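Local structure of solute Binding Protein, BlMnBP1 in complex with mannotriose (Bifidobacterium, 6FUV) at residues V137-V142 against A281-Y286; K144-N149 against K163-K168. The protein binds beta-mannotriose as the solute-binding component of an ABC transporter and thereby probably supplies manno-oligosaccharides to the transporter for uptake. All blocks are in the same frame, centred on the assembly; numbering follows the deposited sequence.

Interaction 1 of 2, residues V137-V142 against A281-Y286; sequences VYNAKV and ADDVQY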
# COMPACT_ATOMS: atom_id res chain seq x y z
N VAL A 137 9.58 8.49 -3.19
CA VAL A 137 10.04 8.57 -4.58
C VAL A 137 10.68 9.94 -4.77
O VAL A 137 10.16 10.92 -4.30
CB VAL A 137 8.89 8.36 -5.57
CG1 VAL A 137 9.39 8.50 -7.00
CG2 VAL A 137 8.22 7.01 -5.38
N TYR A 138 11.83 10.01 -5.42
CA TYR A 138 12.55 11.28 -5.54
C TYR A 138 13.35 11.28 -6.84
O TYR A 138 13.73 10.23 -7.35
CB TYR A 138 13.49 11.52 -4.33
CG TYR A 138 14.77 10.67 -4.32
CD1 TYR A 138 14.76 9.38 -3.85
CD2 TYR A 138 15.96 11.17 -4.80
CE1 TYR A 138 15.87 8.61 -3.84
CE2 TYR A 138 17.12 10.38 -4.80
CZ TYR A 138 17.07 9.09 -4.30
OH TYR A 138 18.21 8.27 -4.31
N ASN A 139 13.55 12.47 -7.37
CA ASN A 139 14.32 12.67 -8.59
C ASN A 139 15.77 12.95 -8.17
O ASN A 139 16.07 14.01 -7.61
CB ASN A 139 13.74 13.79 -9.45
CG ASN A 139 14.38 13.80 -10.87
OD1 ASN A 139 15.57 14.00 -10.99
ND2 ASN A 139 13.60 13.53 -11.91
N ALA A 140 16.66 12.00 -8.42
CA ALA A 140 18.07 12.14 -8.07
C ALA A 140 18.75 13.29 -8.83
O ALA A 140 19.58 14.01 -8.27
CB ALA A 140 18.78 10.82 -8.34
N LYS A 141 18.43 13.48 -10.10
CA LYS A 141 18.98 14.63 -10.81
C LYS A 141 18.64 15.95 -10.11
O LYS A 141 19.52 16.79 -9.84
CB LYS A 141 18.48 14.62 -12.25
CG LYS A 141 18.94 15.80 -13.10
CD LYS A 141 18.28 15.71 -14.48
CE LYS A 141 18.87 16.71 -15.47
NZ LYS A 141 18.41 18.11 -15.20
N VAL A 142 17.36 16.14 -9.77
CA VAL A 142 17.00 17.32 -8.99
C VAL A 142 17.82 17.37 -7.70
O VAL A 142 18.32 18.43 -7.31
CB VAL A 142 15.49 17.32 -8.69
CG1 VAL A 142 15.19 18.40 -7.68
CG2 VAL A 142 14.67 17.52 -9.95
N ALA A 281 13.92 7.58 -16.72
CA ALA A 281 13.71 6.55 -15.71
C ALA A 281 14.79 6.58 -14.63
O ALA A 281 14.49 6.41 -13.45
CB ALA A 281 13.69 5.18 -16.37
N ASP A 282 16.05 6.74 -15.04
CA ASP A 282 17.16 6.50 -14.11
C ASP A 282 17.28 7.59 -13.07
O ASP A 282 17.94 7.38 -12.05
CB ASP A 282 18.48 6.36 -14.88
CG ASP A 282 18.66 4.99 -15.50
OD1 ASP A 282 17.73 4.18 -15.53
OD2 ASP A 282 19.77 4.68 -15.92
N ASP A 283 16.65 8.76 -13.29
CA ASP A 283 16.59 9.81 -12.28
C ASP A 283 15.53 9.55 -11.20
O ASP A 283 15.60 10.16 -10.13
CB ASP A 283 16.31 11.18 -12.91
CG ASP A 283 17.27 11.53 -14.07
OD1 ASP A 283 18.41 11.04 -14.08
OD2 ASP A 283 16.91 12.35 -14.90
N VAL A 284 14.58 8.67 -11.44
CA VAL A 284 13.52 8.38 -10.49
C VAL A 284 13.98 7.24 -9.59
O VAL A 284 14.17 6.11 -10.03
CB VAL A 284 12.21 8.02 -11.20
CG1 VAL A 284 11.14 7.83 -10.16
CG2 VAL A 284 11.86 9.06 -12.24
N GLN A 285 14.14 7.53 -8.31
CA GLN A 285 14.71 6.64 -7.33
C GLN A 285 13.76 6.50 -6.16
O GLN A 285 12.73 7.16 -6.07
CB GLN A 285 16.06 7.17 -6.83
CG GLN A 285 17.10 7.27 -7.92
CD GLN A 285 17.63 5.94 -8.33
OE1 GLN A 285 17.84 5.07 -7.50
NE2 GLN A 285 17.83 5.75 -9.62
N TYR A 286 14.14 5.66 -5.22
CA TYR A 286 13.30 5.33 -4.08
C TYR A 286 14.15 5.32 -2.83
O TYR A 286 15.12 4.60 -2.77
CB TYR A 286 12.66 3.96 -4.32
CG TYR A 286 11.69 3.50 -3.26
CD1 TYR A 286 10.62 4.27 -2.90
CD2 TYR A 286 11.85 2.28 -2.65
CE1 TYR A 286 9.73 3.83 -1.95
CE2 TYR A 286 11.01 1.84 -1.69
CZ TYR A 286 9.93 2.60 -1.35
OH TYR A 286 9.09 2.16 -0.37
O HOH W 1 14.70 13.75 -14.73

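Interaction 2 of 2, residues K144-N149 against K163-K168; sequences KEAGIN and KAIKEK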
# COMPACT_ATOMS: atom_id res chain seq x y z
N LYS A 144 20.73 16.27 -7.13
CA LYS A 144 22.11 16.68 -7.38
C LYS A 144 22.17 18.16 -7.69
O LYS A 144 23.04 18.86 -7.18
CB LYS A 144 22.71 15.87 -8.51
CG LYS A 144 24.23 15.88 -8.51
CD LYS A 144 24.82 15.47 -9.88
CE LYS A 144 24.41 14.06 -10.28
NZ LYS A 144 23.83 14.03 -11.66
N GLU A 145 21.20 18.69 -8.44
CA GLU A 145 21.21 20.11 -8.76
C GLU A 145 21.10 20.96 -7.51
O GLU A 145 21.44 22.15 -7.55
CB GLU A 145 20.05 20.51 -9.67
CG GLU A 145 20.00 19.84 -11.01
CD GLU A 145 18.70 20.14 -11.75
OE1 GLU A 145 18.08 21.21 -11.46
OE2 GLU A 145 18.28 19.31 -12.61
N ALA A 146 20.51 20.42 -6.43
CA ALA A 146 20.29 21.15 -5.19
C ALA A 146 21.42 20.94 -4.18
O ALA A 146 21.29 21.33 -3.03
CB ALA A 146 18.98 20.70 -4.57
N GLY A 147 22.47 20.27 -4.56
CA GLY A 147 23.59 20.05 -3.68
C GLY A 147 23.46 18.90 -2.71
O GLY A 147 24.34 18.70 -1.87
N ILE A 148 22.37 18.13 -2.80
CA ILE A 148 22.11 17.02 -1.90
C ILE A 148 22.81 15.79 -2.47
O ILE A 148 22.41 15.27 -3.50
CB ILE A 148 20.61 16.78 -1.74
CG1 ILE A 148 19.94 18.08 -1.26
CG2 ILE A 148 20.40 15.65 -0.78
CD1 ILE A 148 18.51 18.20 -1.60
N ASN A 149 23.85 15.32 -1.80
CA ASN A 149 24.59 14.14 -2.23
C ASN A 149 24.47 12.95 -1.29
O ASN A 149 25.09 11.92 -1.55
CB ASN A 149 26.07 14.52 -2.42
CG ASN A 149 26.57 15.52 -1.38
OD1 ASN A 149 26.23 15.43 -0.19
ND2 ASN A 149 27.28 16.56 -1.85
N LYS A 163 14.30 22.42 1.67
CA LYS A 163 14.72 23.81 1.60
C LYS A 163 15.76 24.02 0.50
O LYS A 163 15.68 24.98 -0.26
CB LYS A 163 15.26 24.30 2.93
CG LYS A 163 15.90 25.65 2.85
CD LYS A 163 15.59 26.48 4.08
CE LYS A 163 15.90 25.78 5.34
NZ LYS A 163 15.96 26.71 6.49
N ALA A 164 16.70 23.10 0.37
CA ALA A 164 17.69 23.23 -0.69
C ALA A 164 17.07 23.08 -2.08
O ALA A 164 17.44 23.80 -3.01
CB ALA A 164 18.77 22.17 -0.52
N ILE A 165 16.13 22.14 -2.24
CA ILE A 165 15.49 21.92 -3.54
C ILE A 165 14.77 23.18 -3.98
O ILE A 165 14.88 23.62 -5.12
CB ILE A 165 14.54 20.72 -3.48
CG1 ILE A 165 15.32 19.45 -3.13
CG2 ILE A 165 13.76 20.58 -4.78
CD1 ILE A 165 14.44 18.23 -2.84
N LYS A 166 14.05 23.80 -3.06
CA LYS A 166 13.26 24.98 -3.43
C LYS A 166 14.16 26.17 -3.69
O LYS A 166 13.87 26.99 -4.56
CB LYS A 166 12.26 25.35 -2.33
CG LYS A 166 11.22 26.41 -2.79
CD LYS A 166 10.44 26.97 -1.66
CE LYS A 166 9.48 28.04 -2.11
NZ LYS A 166 8.72 27.70 -3.37
N GLU A 167 15.28 26.24 -2.99
CA GLU A 167 16.22 27.34 -3.14
C GLU A 167 16.98 27.26 -4.46
O GLU A 167 17.07 28.24 -5.20
CB GLU A 167 17.17 27.33 -1.94
CG GLU A 167 17.98 28.60 -1.75
CD GLU A 167 19.35 28.33 -1.12
OE1 GLU A 167 19.52 27.24 -0.52
OE2 GLU A 167 20.24 29.20 -1.24
N LYS A 168 17.50 26.09 -4.80
CA LYS A 168 18.45 25.94 -5.90
C LYS A 168 17.84 25.35 -7.16
O LYS A 168 18.55 25.29 -8.18
CB LYS A 168 19.61 25.02 -5.48
CG LYS A 168 20.53 25.60 -4.43
CD LYS A 168 21.50 24.55 -3.92
CE LYS A 168 22.97 24.89 -4.20
NZ LYS A 168 23.74 23.70 -4.73

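Interaction 1 of 2, residues V137-V142 against A281-Y286
The phenol ring of Y138 turns one of its faces to the CB of Q285, which sits 3.3 Å from Y138 CE1. A chi1 of 74° tucks CG between the backbone N and the carbonyl carbon and lays the ring over the neighbouring strand. The glutamine chain crosses it obliquely, ring and amide planes 65° apart, and bends at chi2; its NE2 is thereby brought back to the O of D282 at 2.9 Å, while OE1 is bonded to H356. A flat aromatic suits this place because it covers a methylene chain whose polar end is engaged elsewhere; a serine here would probably uncover Q285 CB and leave F143 without the ring it meets. Beneath the ring the backbones pair in both directions, Q285 N to Y138 O at 2.9 Å and Y138 N to Q285 O at 3.1 Å. V137 and V284 meet on the other face of the sheet, CG1 to CG1 at 3.7 Å, beta-branched residues that pack well between strands and helix 249-257. N139, on the same face, lies side by side with D283 of the turn before strand 284-288, both side chains pointing the same way, their planes 52° apart. One water accepts from N139 ND2 and donates to D283 OD2, and ND2 also bonds to M256 O. N139 OD1 receives V142 N at 3.0 Å as N-cap of helix 140-145, and A140 N donates to D283 O at 2.7 Å, in the carbonyl plane. This is an antiparallel pair at the edge of a four-stranded mixed sheet in a periplasmic-binding-protein fold, continued directly into a capped helix.

Interaction 2 of 2, residues K144-N149 against K163-K168
A164 is the first residue of segment 163-168, the end of helix 155-168, to meet the turn of 144-149: its CB lies 3.7 Å from the O of A146 and also touches CD1 of I148. So small a side chain lets the turn come close to the helix. I165 follows, with A146 CB 3.8 Å from its CA. Its CG1 meets I148 CD1 at 3.8 Å, the two isoleucine chains crossing at about a right angle; with chi1 at -56°, I148 CG1 is anti to its own carbonyl carbon and CD1 extends to the helix. I165 also packs on V142 and F143, where a branched apolar residue fits. K168, a turn after A164, runs along the backbone of A146. Its CD passes 3.3 Å from A146 O, and bends at chi3 and chi4 bring NZ to 3.7 Å from G147 N. Glycine suits the facing position: at the positive phi (83°) of G147, the C-prime residue of a Schellman motif, a CB would press on the carbonyl O of A146 and also come close to K168 NZ. With no hydrogen bond between the two segments, cohesion comes from apolar contacts of alanine and isoleucine, fringed by a lysine's aliphatic part; the contact thus depends on shape and burial more than on polar pairing.

Overall arrangement
The centres of interactions 1 and 2 lie 13 Å apart, on the same side of the chain's centre, and helix 140-145 serves both. Strand 135-139 pairs with strand 284-288 in interaction 1 and runs straight into that helix, and the turn that follows the helix meets the end of helix 155-168 in interaction 2. The two contacts touch directly, V142 CG1 lying 3.9 Å from I165 CG2. Along the chain both segments of interaction 2 fall between those of interaction 1: a local contact of a turn with a helix, 14 residues apart, within a closure spanning 139. Together they link an edge of the four-stranded sheet, through helix 140-145 and the turn after it, to helix 155-168, in a region whose Y286 side chain lies about 9 Å from a bound mannose unit.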